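PDB 2CVZ: 3-hydroxyisobutyrate dehydrogenase from Thermus thermophilus, which catalyses the NADP-dependent oxidation of 3-hydroxyisobutyrate, a step of valine catabolism, and binds NADPH in a Rossmann-type domain. Local coordinates for residues I167-L172 / V233-I238; V199-S204 / N208-L213; G241-E246 / L252-R257; K264-P269 / L280-G285. All coordinates share one frame; numbering follows the deposited sequence.

All four contacts belong to the helical half of the chain, and only interaction 1 holds residues of the NADPH pocket. Interaction 3 is its near neighbour, with centres about 9 Å apart. The two share helix 229-243, and Leu-236 of interaction 1 packs on Arg-257 of interaction 3. Interaction 2 lies about 20 Å from interaction 1, centre to centre, yet Leu-172 CD2 comes within 3.9 Å of Leu-213 CD1. Interaction 4 uses the far part of helix 251-267, whose earlier turns serve interaction 3; their nearest atoms are about 6 Å apart. All four contacts also touch a second subunit of the tetramer.

Interaction 1. Residues I167-L172 / V233-I238; sequences INNALL and VKDLGI. With NDP (NADPH dihydro-nicotinamide-adenine-dinucleotide phosphate), chain G.
Asn-169 and Asp-235 face each other where the segments 167-172 and 233-238 cross at -120°, their axes 8.3 Å apart. The amide and the carboxylate stand nearly at right angles, with planes 82° apart. ND2 of Asn-169 lies 2.9 Å from OD2 of Asp-235. OD1 of Asn-169 is taken by Lys-165 and by Asn-168 ND2, the latter in the carbonyl plane. One residue further along each helix, Leu-236 CD2 rests on the backbone of Ala-170, 3.6 Å from its CA.

Lys-234 connects Asp-235 to the coenzyme. Its CG is anti to the backbone N (chi1 170°), and the chain then bends twice. Lys-234 NZ thereby meets Asp-235 OD1 on the syn side, tilted from the carboxylate plane, at 2.7 Å in a salt bridge. Lys-234 NZ also donates to NDP O2D at 3.1 Å and to NDP O3D at 3.2 Å. The carboxylate probably steadies the ammonium group, which in turn holds both hydroxyls of the nicotinamide ribose.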
loop_
_atom_site.group_PDB
_atom_site.type_symbol
_atom_site.label_atom_id
_atom_site.label_comp_id
_atom_site.label_asym_id
_atom_site.label_seq_id
_atom_site.Cartn_x
_atom_site.Cartn_y
_atom_site.Cartn_z
ATOM N N ILE C 167 15.957 10.974 1.222
ATOM C CA ILE C 167 15.810 9.644 0.656
ATOM C C ILE C 167 16.451 8.607 1.573
ATOM O O ILE C 167 15.906 7.526 1.771
ATOM C CB ILE C 167 16.428 9.571 -0.760
ATOM C CG1 ILE C 167 15.594 10.418 -1.723
ATOM C CG2 ILE C 167 16.471 8.131 -1.245
ATOM C CD1 ILE C 167 14.120 10.023 -1.767
ATOM N N ASN C 168 17.607 8.936 2.141
ATOM C CA ASN C 168 18.271 8.006 3.048
ATOM C C ASN C 168 17.344 7.654 4.211
ATOM O O ASN C 168 17.200 6.485 4.572
ATOM C CB ASN C 168 19.558 8.616 3.609
ATOM C CG ASN C 168 20.144 7.789 4.738
ATOM O OD1 ASN C 168 20.735 6.732 4.511
ATOM N ND2 ASN C 168 19.961 8.260 5.971
ATOM N N ASN C 169 16.714 8.664 4.801
ATOM C CA ASN C 169 15.817 8.412 5.921
ATOM C C ASN C 169 14.547 7.693 5.491
ATOM O O ASN C 169 13.935 6.986 6.285
ATOM C CB ASN C 169 15.502 9.716 6.651
ATOM C CG ASN C 169 16.569 10.069 7.675
ATOM O OD1 ASN C 169 17.764 9.860 7.438
ATOM N ND2 ASN C 169 16.150 10.606 8.810
ATOM N N ALA C 170 14.151 7.864 4.234
ATOM C CA ALA C 170 12.976 7.161 3.738
ATOM C C ALA C 170 13.342 5.673 3.666
ATOM O O ALA C 170 12.530 4.807 3.986
ATOM C CB ALA C 170 12.582 7.676 2.358
ATOM N N LEU C 171 14.571 5.376 3.256
ATOM C CA LEU C 171 14.996 3.985 3.177
ATOM C C LEU C 171 15.077 3.386 4.579
ATOM O O LEU C 171 14.659 2.248 4.798
ATOM C CB LEU C 171 16.345 3.864 2.469
ATOM C CG LEU C 171 16.379 4.317 1.007
ATOM C CD1 LEU C 171 17.707 3.902 0.388
ATOM C CD2 LEU C 171 15.225 3.695 0.233
ATOM N N LEU C 172 15.612 4.151 5.526
ATOM C CA LEU C 172 15.704 3.680 6.905
ATOM C C LEU C 172 14.294 3.357 7.407
ATOM O O LEU C 172 14.059 2.306 8.004
ATOM C CB LEU C 172 16.354 4.756 7.789
ATOM C CG LEU C 172 16.403 4.589 9.317
ATOM C CD1 LEU C 172 15.065 4.949 9.917
ATOM C CD2 LEU C 172 16.802 3.164 9.686
ATOM N N VAL C 233 9.058 11.719 10.564
ATOM C CA VAL C 233 7.899 11.927 9.707
ATOM C C VAL C 233 8.160 13.171 8.858
ATOM O O VAL C 233 7.846 13.200 7.668
ATOM C CB VAL C 233 6.609 12.105 10.538
ATOM C CG1 VAL C 233 5.448 12.497 9.630
ATOM C CG2 VAL C 233 6.280 10.803 11.256
ATOM N N LYS C 234 8.753 14.191 9.469
ATOM C CA LYS C 234 9.071 15.419 8.748
ATOM C C LYS C 234 10.016 15.085 7.592
ATOM O O LYS C 234 9.848 15.589 6.480
ATOM C CB LYS C 234 9.713 16.439 9.696
ATOM C CG LYS C 234 10.306 17.679 9.020
ATOM C CD LYS C 234 11.784 17.494 8.673
ATOM C CE LYS C 234 12.644 17.359 9.927
ATOM N NZ LYS C 234 14.090 17.185 9.600
ATOM N N ASP C 235 11.000 14.226 7.856
ATOM C CA ASP C 235 11.952 13.818 6.822
ATOM C C ASP C 235 11.236 13.078 5.698
ATOM O O ASP C 235 11.508 13.311 4.520
ATOM C CB ASP C 235 13.036 12.900 7.397
ATOM C CG ASP C 235 13.926 13.602 8.395
ATOM O OD1 ASP C 235 14.114 14.828 8.266
ATOM O OD2 ASP C 235 14.457 12.917 9.296
ATOM N N LEU C 236 10.334 12.171 6.065
ATOM C CA LEU C 236 9.583 11.424 5.063
ATOM C C LEU C 236 8.781 12.411 4.217
ATOM O O LEU C 236 8.589 12.205 3.019
ATOM C CB LEU C 236 8.654 10.406 5.740
ATOM C CG LEU C 236 9.376 9.186 6.337
ATOM C CD1 LEU C 236 8.445 8.390 7.240
ATOM C CD2 LEU C 236 9.897 8.317 5.206
ATOM N N GLY C 237 8.330 13.493 4.849
ATOM C CA GLY C 237 7.578 14.506 4.130
ATOM C C GLY C 237 8.454 15.144 3.066
ATOM O O GLY C 237 8.010 15.407 1.947
ATOM N N ILE C 238 9.712 15.389 3.416
ATOM C CA ILE C 238 10.659 15.984 2.480
ATOM C C ILE C 238 10.963 14.978 1.372
ATOM O O ILE C 238 11.116 15.349 0.204
ATOM C CB ILE C 238 11.975 16.378 3.197
ATOM C CG1 ILE C 238 11.681 17.428 4.270
ATOM C CG2 ILE C 238 12.985 16.924 2.186
ATOM C CD1 ILE C 238 12.881 17.790 5.132
HETATM P PA NDP G . 16.379 18.291 19.012
HETATM O O1A NDP G . 17.119 17.540 19.990
HETATM O O2A NDP G . 14.877 18.390 19.005
HETATM O O5B NDP G . 17.022 19.797 19.038
HETATM C C5B NDP G . 16.471 20.820 18.200
HETATM C C4B NDP G . 17.336 22.033 18.512
HETATM O O4B NDP G . 16.786 23.122 17.721
HETATM C C3B NDP G . 17.389 22.494 19.933
HETATM O O3B NDP G . 18.719 23.001 20.217
HETATM C C2B NDP G . 16.406 23.597 20.014
HETATM O O2B NDP G . 16.515 24.532 21.090
HETATM C C1B NDP G . 16.515 24.171 18.636
HETATM N N9A NDP G . 15.290 24.914 18.229
HETATM C C8A NDP G . 13.977 24.421 18.045
HETATM N N7A NDP G . 13.158 25.386 17.676
HETATM C C5A NDP G . 13.910 26.527 17.612
HETATM C C6A NDP G . 13.632 27.874 17.283
HETATM N N6A NDP G . 12.396 28.241 16.943
HETATM N N1A NDP G . 14.633 28.788 17.316
HETATM C C2A NDP G . 15.886 28.411 17.662
HETATM N N3A NDP G . 16.253 27.168 17.989
HETATM C C4A NDP G . 15.208 26.260 17.944
HETATM O O3 NDP G . 16.797 17.862 17.557
HETATM P PN NDP G . 17.819 16.829 16.894
HETATM O O1N NDP G . 17.417 15.491 17.339
HETATM O O2N NDP G . 19.166 17.385 17.255
HETATM O O5D NDP G . 17.572 17.130 15.346
HETATM C C5D NDP G . 17.932 18.410 14.731
HETATM C C4D NDP G . 18.037 18.163 13.195
HETATM O O4D NDP G . 18.923 17.065 12.996
HETATM C C3D NDP G . 16.701 17.718 12.590
HETATM O O3D NDP G . 16.548 18.329 11.301
HETATM C C2D NDP G . 16.788 16.216 12.551
HETATM O O2D NDP G . 15.846 15.707 11.623
HETATM C C1D NDP G . 18.315 16.096 12.138
HETATM N N1N NDP G . 18.946 14.774 12.444
HETATM C C2N NDP G . 18.641 14.153 13.687
HETATM C C3N NDP G . 19.290 12.877 13.945
HETATM C C7N NDP G . 19.044 12.169 15.206
HETATM O O7N NDP G . 19.292 10.957 15.368
HETATM N N7N NDP G . 18.539 12.829 16.265
HETATM C C4N NDP G . 20.156 12.350 12.977
HETATM C C5N NDP G . 20.429 12.969 11.791
HETATM C C6N NDP G . 19.826 14.181 11.523
HETATM P P2B NDP G . 16.016 24.258 22.536
HETATM O O1X NDP G . 15.762 25.617 23.054
HETATM O O2X NDP G . 17.082 23.528 23.275
HETATM O O3X NDP G . 14.731 23.432 22.490
#

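Interaction 2. Residues V199-S204 / N208-L213; sequences VINASS and NATENL
Asn-201 and Glu-211 mark the nearest backbone approach, CA to CA 6.0 Å, where the type I turn from Ile-200 to Ser-203, in the C-terminal region of helix 193-200, runs beside the short helix 208-212. Asn-201 makes the largest contribution to the contact. Its side chain and that of Thr-210 run antiparallel past one another, and the amide uses both of its ends. Asn-201 ND2 donates to Thr-210 O at 2.9 Å, with an N-H...O angle of 154°. This oxygen lies in the amide plane, but the donor sits well above the plane of the carbonyl.

Asn-201 OD1 lies 2.7 Å from Thr-210 OG1. The hydroxyl stands between the backbone N and the carbonyl carbon (chi1 63°), which turns it to the amide. It also accepts from Ser-207 N, just before the helix. Glu-211 runs obliquely past, its CG 3.1 Å from Asn-201 OD1. Beyond, one water donates to Asn-201 O at 2.7 Å and to Glu-211 OE2 at 2.8 Å.

With the amide gone, as in an alanine here, Thr-210 O would probably lose its donor and the Thr-210 hydroxyl its neighbour, and the turn could shift against the helix. Nearby, Ser-204 and Asn-208 hydrogen-bond to the second subunit. The amide thus ties the turn to the helix through a single residue, Thr-210, while the water makes a second bridge, between Asn-201 O and the Glu-211 carboxylate.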
loop_
_atom_site.group_PDB
_atom_site.type_symbol
_atom_site.label_atom_id
_atom_site.label_comp_id
_atom_site.label_asym_id
_atom_site.label_seq_id
_atom_site.Cartn_x
_atom_site.Cartn_y
_atom_site.Cartn_z
ATOM N N VAL C 199 20.075 -14.549 12.451
ATOM C CA VAL C 199 20.086 -15.125 11.109
ATOM C C VAL C 199 19.975 -14.033 10.047
ATOM O O VAL C 199 20.772 -13.981 9.109
ATOM C CB VAL C 199 18.927 -16.138 10.923
ATOM C CG1 VAL C 199 18.881 -16.627 9.474
ATOM C CG2 VAL C 199 19.111 -17.317 11.869
ATOM N N ILE C 200 18.988 -13.155 10.199
ATOM C CA ILE C 200 18.788 -12.070 9.246
ATOM C C ILE C 200 20.031 -11.200 9.103
ATOM O O ILE C 200 20.400 -10.824 7.994
ATOM C CB ILE C 200 17.595 -11.183 9.661
ATOM C CG1 ILE C 200 16.302 -11.992 9.573
ATOM C CG2 ILE C 200 17.509 -9.947 8.761
ATOM C CD1 ILE C 200 15.105 -11.305 10.217
ATOM N N ASN C 201 20.679 -10.886 10.220
ATOM C CA ASN C 201 21.869 -10.051 10.175
ATOM C C ASN C 201 23.079 -10.758 9.568
ATOM O O ASN C 201 24.123 -10.148 9.355
ATOM C CB ASN C 201 22.183 -9.505 11.569
ATOM C CG ASN C 201 21.206 -8.419 11.988
ATOM O OD1 ASN C 201 20.825 -7.581 11.173
ATOM N ND2 ASN C 201 20.806 -8.421 13.254
ATOM N N ALA C 202 22.925 -12.042 9.274
ATOM C CA ALA C 202 23.990 -12.817 8.648
ATOM C C ALA C 202 23.532 -13.179 7.235
ATOM O O ALA C 202 24.225 -13.892 6.504
ATOM C CB ALA C 202 24.264 -14.087 9.454
ATOM N N SER C 203 22.365 -12.668 6.850
ATOM C CA SER C 203 21.797 -12.965 5.541
ATOM C C SER C 203 21.481 -11.738 4.686
ATOM O O SER C 203 21.772 -10.607 5.068
ATOM C CB SER C 203 20.540 -13.815 5.721
ATOM O OG SER C 203 20.837 -14.962 6.502
ATOM N N SER C 204 20.865 -11.979 3.530
ATOM C CA SER C 204 20.540 -10.920 2.577
ATOM C C SER C 204 19.537 -9.862 3.030
ATOM O O SER C 204 19.509 -8.761 2.480
ATOM C CB SER C 204 20.048 -11.543 1.270
ATOM O OG SER C 204 18.835 -12.246 1.470
ATOM N N ASN C 208 20.821 -1.665 8.342
ATOM C CA ASN C 208 21.279 -0.970 9.535
ATOM C C ASN C 208 20.186 -1.071 10.600
ATOM O O ASN C 208 20.472 -1.128 11.794
ATOM C CB ASN C 208 21.561 0.500 9.216
ATOM C CG ASN C 208 21.668 1.356 10.466
ATOM O OD1 ASN C 208 22.555 1.161 11.295
ATOM N ND2 ASN C 208 20.752 2.306 10.609
ATOM N N ALA C 209 18.930 -1.100 10.161
ATOM C CA ALA C 209 17.804 -1.193 11.086
ATOM C C ALA C 209 17.809 -2.498 11.881
ATOM O O ALA C 209 17.610 -2.489 13.096
ATOM C CB ALA C 209 16.483 -1.055 10.324
ATOM N N THR C 210 18.030 -3.620 11.202
ATOM C CA THR C 210 18.047 -4.908 11.886
ATOM C C THR C 210 19.356 -5.137 12.637
ATOM O O THR C 210 19.391 -5.866 13.626
ATOM C CB THR C 210 17.849 -6.091 10.902
ATOM O OG1 THR C 210 18.936 -6.135 9.967
ATOM C CG2 THR C 210 16.535 -5.943 10.149
ATOM N N GLU C 211 20.424 -4.505 12.170
ATOM C CA GLU C 211 21.732 -4.681 12.791
ATOM C C GLU C 211 21.996 -3.807 14.011
ATOM O O GLU C 211 22.490 -4.295 15.028
ATOM C CB GLU C 211 22.848 -4.403 11.777
ATOM C CG GLU C 211 22.814 -5.232 10.509
ATOM C CD GLU C 211 23.880 -4.802 9.510
ATOM O OE1 GLU C 211 23.876 -3.618 9.102
ATOM O OE2 GLU C 211 24.720 -5.646 9.130
ATOM N N ASN C 212 21.657 -2.525 13.914
ATOM C CA ASN C 212 21.959 -1.586 14.989
ATOM C C ASN C 212 20.837 -0.850 15.707
ATOM O O ASN C 212 21.116 -0.020 16.576
ATOM C CB ASN C 212 22.951 -0.552 14.457
ATOM C CG ASN C 212 24.109 -1.192 13.713
ATOM O OD1 ASN C 212 24.812 -2.041 14.257
ATOM N ND2 ASN C 212 24.307 -0.793 12.461
ATOM N N LEU C 213 19.585 -1.129 15.361
ATOM C CA LEU C 213 18.479 -0.441 16.021
ATOM C C LEU C 213 17.523 -1.363 16.761
ATOM O O LEU C 213 17.284 -1.192 17.954
ATOM C CB LEU C 213 17.688 0.394 15.008
ATOM C CG LEU C 213 18.396 1.591 14.368
ATOM C CD1 LEU C 213 17.452 2.283 13.390
ATOM C CD2 LEU C 213 18.834 2.566 15.447
HETATM O O HOH W 1 25.518 -8.042 10.374
#

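Interaction 3. Residues G241-E246 / L252-R257; sequences GVLDGE and LLRLAR
The Arg-254 guanidinium has Leu-243 CB over one face, 3.6 Å above its plane and offset toward the rim. Asp-244 takes the edge. Asp-244 OD2 accepts from Arg-254 NH2 at 2.8 Å, nearly in line with its own C-O bond and slightly tilted from the guanidinium plane, and weakly from Arg-254 NH1 at 3.1 Å. One carboxylate oxygen therefore receives both terminal nitrogens. The two flat groups are not coplanar: their planes lie 37° apart. Arg-254 bends at chi2 (-72°) and then runs extended, which carries the guanidinium across to Asp-244 in the C-terminal region of helix 229-243.

That helix is followed by a short connection and helix 251-267, so the contact closes a helix-loop-helix hairpin in the all-helical part of the chain. Beside the ion pair the contact is apolar. Leu-243 and Leu-253 cross at about a right angle, with CD1 of Leu-243 3.8 Å from CB of Leu-253. Leu-253 also packs on Ala-170 and Val-174 of helix 160-188.

The arginine serves the assembly as well. Its NE makes a salt bridge to Glu-258 of the third subunit, while NH1 and NH2 are held within the chain. Leu-243 packs on Ala-185 of the second subunit.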
loop_
_atom_site.group_PDB
_atom_site.type_symbol
_atom_site.label_atom_id
_atom_site.label_comp_id
_atom_site.label_asym_id
_atom_site.label_seq_id
_atom_site.Cartn_x
_atom_site.Cartn_y
_atom_site.Cartn_z
ATOM N N GLY C 241 8.558 15.030 -1.308
ATOM C CA GLY C 241 8.776 16.171 -2.180
ATOM C C GLY C 241 9.810 15.826 -3.234
ATOM O O GLY C 241 9.749 16.310 -4.359
ATOM N N VAL C 242 10.766 14.983 -2.865
ATOM C CA VAL C 242 11.800 14.565 -3.800
ATOM C C VAL C 242 11.174 13.645 -4.849
ATOM O O VAL C 242 11.512 13.716 -6.031
ATOM C CB VAL C 242 12.945 13.830 -3.072
ATOM C CG1 VAL C 242 13.963 13.316 -4.084
ATOM C CG2 VAL C 242 13.606 14.778 -2.068
ATOM N N LEU C 243 10.256 12.788 -4.410
ATOM C CA LEU C 243 9.573 11.876 -5.326
ATOM C C LEU C 243 8.649 12.654 -6.261
ATOM O O LEU C 243 8.361 12.203 -7.369
ATOM C CB LEU C 243 8.747 10.845 -4.547
ATOM C CG LEU C 243 9.505 9.897 -3.617
ATOM C CD1 LEU C 243 8.514 9.036 -2.848
ATOM C CD2 LEU C 243 10.458 9.026 -4.425
ATOM N N ASP C 244 8.181 13.813 -5.805
ATOM C CA ASP C 244 7.284 14.650 -6.602
ATOM C C ASP C 244 7.982 15.290 -7.800
ATOM O O ASP C 244 7.324 15.808 -8.705
ATOM C CB ASP C 244 6.677 15.758 -5.738
ATOM C CG ASP C 244 5.529 15.270 -4.871
ATOM O OD1 ASP C 244 5.024 16.080 -4.064
ATOM O OD2 ASP C 244 5.126 14.091 -4.996
ATOM N N GLY C 245 9.312 15.261 -7.801
ATOM C CA GLY C 245 10.059 15.852 -8.898
ATOM C C GLY C 245 9.726 15.234 -10.240
ATOM O O GLY C 245 9.411 15.938 -11.202
ATOM N N GLU C 246 9.793 13.910 -10.302
ATOM C CA GLU C 246 9.511 13.164 -11.523
ATOM C C GLU C 246 8.202 12.392 -11.391
ATOM O O GLU C 246 7.526 12.120 -12.385
ATOM C CB GLU C 246 10.665 12.191 -11.799
ATOM C CG GLU C 246 10.407 11.151 -12.885
ATOM C CD GLU C 246 10.103 11.764 -14.241
ATOM O OE1 GLU C 246 10.625 12.859 -14.537
ATOM O OE2 GLU C 246 9.354 11.138 -15.022
ATOM N N LEU C 252 6.068 1.877 -2.495
ATOM C CA LEU C 252 6.595 1.584 -1.166
ATOM C C LEU C 252 6.960 2.821 -0.358
ATOM O O LEU C 252 6.563 2.944 0.801
ATOM C CB LEU C 252 7.804 0.646 -1.247
ATOM C CG LEU C 252 7.538 -0.782 -1.736
ATOM C CD1 LEU C 252 8.792 -1.624 -1.531
ATOM C CD2 LEU C 252 6.381 -1.393 -0.961
ATOM N N LEU C 253 7.708 3.741 -0.954
ATOM C CA LEU C 253 8.093 4.941 -0.230
ATOM C C LEU C 253 6.888 5.813 0.121
ATOM O O LEU C 253 6.843 6.408 1.196
ATOM C CB LEU C 253 9.123 5.738 -1.031
ATOM C CG LEU C 253 10.473 5.035 -1.226
ATOM C CD1 LEU C 253 11.443 5.990 -1.915
ATOM C CD2 LEU C 253 11.035 4.591 0.124
ATOM N N ARG C 254 5.909 5.886 -0.777
ATOM C CA ARG C 254 4.715 6.683 -0.504
ATOM C C ARG C 254 3.981 6.108 0.708
ATOM O O ARG C 254 3.572 6.846 1.603
ATOM C CB ARG C 254 3.774 6.682 -1.713
ATOM C CG ARG C 254 4.307 7.421 -2.934
ATOM C CD ARG C 254 4.312 8.943 -2.764
ATOM N NE ARG C 254 4.665 9.603 -4.023
ATOM C CZ ARG C 254 4.993 10.885 -4.152
ATOM N NH1 ARG C 254 5.022 11.692 -3.096
ATOM N NH2 ARG C 254 5.299 11.364 -5.349
ATOM N N LEU C 255 3.811 4.788 0.728
ATOM C CA LEU C 255 3.121 4.132 1.835
ATOM C C LEU C 255 3.881 4.293 3.149
ATOM O O LEU C 255 3.279 4.402 4.223
ATOM C CB LEU C 255 2.925 2.643 1.531
ATOM C CG LEU C 255 1.477 2.177 1.345
ATOM C CD1 LEU C 255 0.721 2.308 2.664
ATOM C CD2 LEU C 255 0.802 3.008 0.253
ATOM N N ALA C 256 5.206 4.308 3.064
ATOM C CA ALA C 256 6.033 4.464 4.255
ATOM C C ALA C 256 5.679 5.745 5.010
ATOM O O ALA C 256 5.606 5.743 6.239
ATOM C CB ALA C 256 7.510 4.473 3.871
ATOM N N ARG C 257 5.456 6.839 4.286
ATOM C CA ARG C 257 5.112 8.099 4.946
ATOM C C ARG C 257 3.786 7.984 5.691
ATOM O O ARG C 257 3.631 8.529 6.784
ATOM C CB ARG C 257 5.006 9.250 3.941
ATOM C CG ARG C 257 4.967 10.638 4.610
ATOM C CD ARG C 257 3.917 11.559 3.987
ATOM N NE ARG C 257 2.568 11.262 4.464
ATOM C CZ ARG C 257 2.090 11.637 5.647
ATOM N NH1 ARG C 257 2.845 12.336 6.489
ATOM N NH2 ARG C 257 0.858 11.305 5.997
#

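Interaction 4. Residues K264-P269 / L280-G285; sequences KRELGP and LERWGG
Glu-266 OE2 receives Arg-282 NH2 at 3.2 Å, in a salt bridge that joins the last turns of helices 251-267 and 276-284. Arg-282 NH1 reaches Glu-266 OE2 at 3.4 Å, a weak bond. The two side chains cross at about a right angle, and the carboxylate and guanidinium planes are 72° apart. OE2 lies near the guanidinium plane, at its edge, whereas NH2 approaches from above the plane of the carboxylate. Glu-266 CB also comes within 3.7 Å of Arg-282 NH2. Leu-267 CD2 adds a looser touch at 4.2 Å from Arg-282 NH2.

Bends in both side chains bring the charges together. Glu-266 bends at chi2 (-72°). Arg-282, with CG anti to the backbone N (chi1 153°), bends at chi2 and chi3.

The stronger partners lie across the subunit boundary. Glu-266 pairs with Arg-282 of the fourth subunit, and Arg-282 with Glu-266 of that subunit. Trp-283 NE1 also donates to Glu-266 OE2 of that copy. A glutamine in place of Glu-266 would probably weaken the hold on both arginines, leaving their charges without a carboxylate mate. The contact is thus half of a reciprocal charge network, in which each carboxylate is shared between an arginine of its own chain and one of the neighbouring subunit.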
loop_
_atom_site.group_PDB
_atom_site.type_symbol
_atom_site.label_atom_id
_atom_site.label_comp_id
_atom_site.label_asym_id
_atom_site.label_seq_id
_atom_site.Cartn_x
_atom_site.Cartn_y
_atom_site.Cartn_z
ATOM N N LYS C 264 3.002 8.275 14.466
ATOM C CA LYS C 264 3.133 9.585 15.088
ATOM C C LYS C 264 1.834 10.022 15.754
ATOM O O LYS C 264 1.844 10.589 16.845
ATOM C CB LYS C 264 3.545 10.629 14.043
ATOM C CG LYS C 264 3.636 12.049 14.588
ATOM C CD LYS C 264 3.769 13.060 13.460
ATOM C CE LYS C 264 3.713 14.483 13.986
ATOM N NZ LYS C 264 3.698 15.485 12.878
ATOM N N ARG C 265 0.714 9.756 15.091
ATOM C CA ARG C 265 -0.584 10.143 15.628
ATOM C C ARG C 265 -0.962 9.307 16.842
ATOM O O ARG C 265 -1.653 9.785 17.740
ATOM C CB ARG C 265 -1.658 9.998 14.549
ATOM C CG ARG C 265 -1.334 10.752 13.266
ATOM C CD ARG C 265 -2.217 11.969 13.061
ATOM N NE ARG C 265 -1.772 12.765 11.918
ATOM C CZ ARG C 265 -2.440 13.800 11.417
ATOM N NH1 ARG C 265 -3.597 14.166 11.950
ATOM N NH2 ARG C 265 -1.936 14.494 10.406
ATOM N N GLU C 266 -0.494 8.064 16.873
ATOM C CA GLU C 266 -0.806 7.158 17.975
ATOM C C GLU C 266 0.137 7.244 19.169
ATOM O O GLU C 266 -0.299 7.112 20.314
ATOM C CB GLU C 266 -0.829 5.714 17.466
ATOM C CG GLU C 266 -1.991 5.407 16.536
ATOM C CD GLU C 266 -3.317 5.343 17.268
ATOM O OE1 GLU C 266 -4.369 5.335 16.593
ATOM O OE2 GLU C 266 -3.305 5.290 18.518
ATOM N N LEU C 267 1.419 7.474 18.906
ATOM C CA LEU C 267 2.416 7.526 19.971
ATOM C C LEU C 267 2.924 8.914 20.328
ATOM O O LEU C 267 3.550 9.099 21.375
ATOM C CB LEU C 267 3.607 6.648 19.593
ATOM C CG LEU C 267 3.286 5.212 19.184
ATOM C CD1 LEU C 267 4.548 4.548 18.680
ATOM C CD2 LEU C 267 2.701 4.447 20.364
ATOM N N GLY C 268 2.665 9.887 19.461
ATOM C CA GLY C 268 3.126 11.236 19.724
ATOM C C GLY C 268 4.419 11.530 18.985
ATOM O O GLY C 268 5.217 10.623 18.739
ATOM N N PRO C 269 4.659 12.796 18.622
ATOM C CA PRO C 269 5.872 13.190 17.902
ATOM C C PRO C 269 7.168 13.089 18.711
ATOM O O PRO C 269 8.249 12.962 18.137
ATOM C CB PRO C 269 5.563 14.623 17.480
ATOM C CG PRO C 269 4.727 15.118 18.623
ATOM C CD PRO C 269 3.786 13.961 18.853
ATOM N N LEU C 280 3.016 -1.679 16.022
ATOM C CA LEU C 280 2.874 -3.028 15.492
ATOM C C LEU C 280 2.700 -4.014 16.643
ATOM O O LEU C 280 1.951 -4.987 16.532
ATOM C CB LEU C 280 4.103 -3.405 14.656
ATOM C CG LEU C 280 4.282 -2.600 13.366
ATOM C CD1 LEU C 280 5.621 -2.935 12.720
ATOM C CD2 LEU C 280 3.128 -2.911 12.414
ATOM N N GLU C 281 3.393 -3.762 17.749
ATOM C CA GLU C 281 3.289 -4.633 18.917
ATOM C C GLU C 281 1.894 -4.475 19.504
ATOM O O GLU C 281 1.298 -5.436 19.989
ATOM C CB GLU C 281 4.336 -4.258 19.963
ATOM C CG GLU C 281 5.766 -4.348 19.460
ATOM C CD GLU C 281 6.779 -4.067 20.553
ATOM O OE1 GLU C 281 6.604 -3.067 21.281
ATOM O OE2 GLU C 281 7.752 -4.841 20.677
ATOM N N ARG C 282 1.390 -3.245 19.455
ATOM C CA ARG C 282 0.054 -2.932 19.949
ATOM C C ARG C 282 -0.962 -3.788 19.202
ATOM O O ARG C 282 -1.735 -4.531 19.809
ATOM C CB ARG C 282 -0.249 -1.444 19.722
ATOM C CG ARG C 282 -1.728 -1.103 19.576
ATOM C CD ARG C 282 -2.223 -0.245 20.721
ATOM N NE ARG C 282 -1.604 1.078 20.759
ATOM C CZ ARG C 282 -2.003 2.124 20.040
ATOM N NH1 ARG C 282 -3.031 2.017 19.209
ATOM N NH2 ARG C 282 -1.382 3.289 20.169
ATOM N N TRP C 283 -0.951 -3.687 17.879
ATOM C CA TRP C 283 -1.877 -4.449 17.051
ATOM C C TRP C 283 -1.664 -5.951 17.178
ATOM O O TRP C 283 -2.621 -6.717 17.257
ATOM C CB TRP C 283 -1.738 -4.051 15.578
ATOM C CG TRP C 283 -2.106 -2.634 15.278
ATOM C CD1 TRP C 283 -3.030 -1.867 15.930
ATOM C CD2 TRP C 283 -1.611 -1.834 14.199
ATOM N NE1 TRP C 283 -3.142 -0.637 15.321
ATOM C CE2 TRP C 283 -2.283 -0.592 14.255
ATOM C CE3 TRP C 283 -0.666 -2.048 13.185
ATOM C CZ2 TRP C 283 -2.039 0.433 13.337
ATOM C CZ3 TRP C 283 -0.425 -1.028 12.271
ATOM C CH2 TRP C 283 -1.111 0.198 12.354
ATOM N N GLY C 284 -0.403 -6.366 17.199
ATOM C CA GLY C 284 -0.091 -7.778 17.296
ATOM C C GLY C 284 -0.419 -8.409 18.634
ATOM O O GLY C 284 -0.613 -9.618 18.714
ATOM N N GLY C 285 -0.482 -7.597 19.684
ATOM C CA GLY C 285 -0.781 -8.122 21.003
ATOM C C GLY C 285 0.384 -8.919 21.557
ATOM O O GLY C 285 0.201 -9.848 22.343
#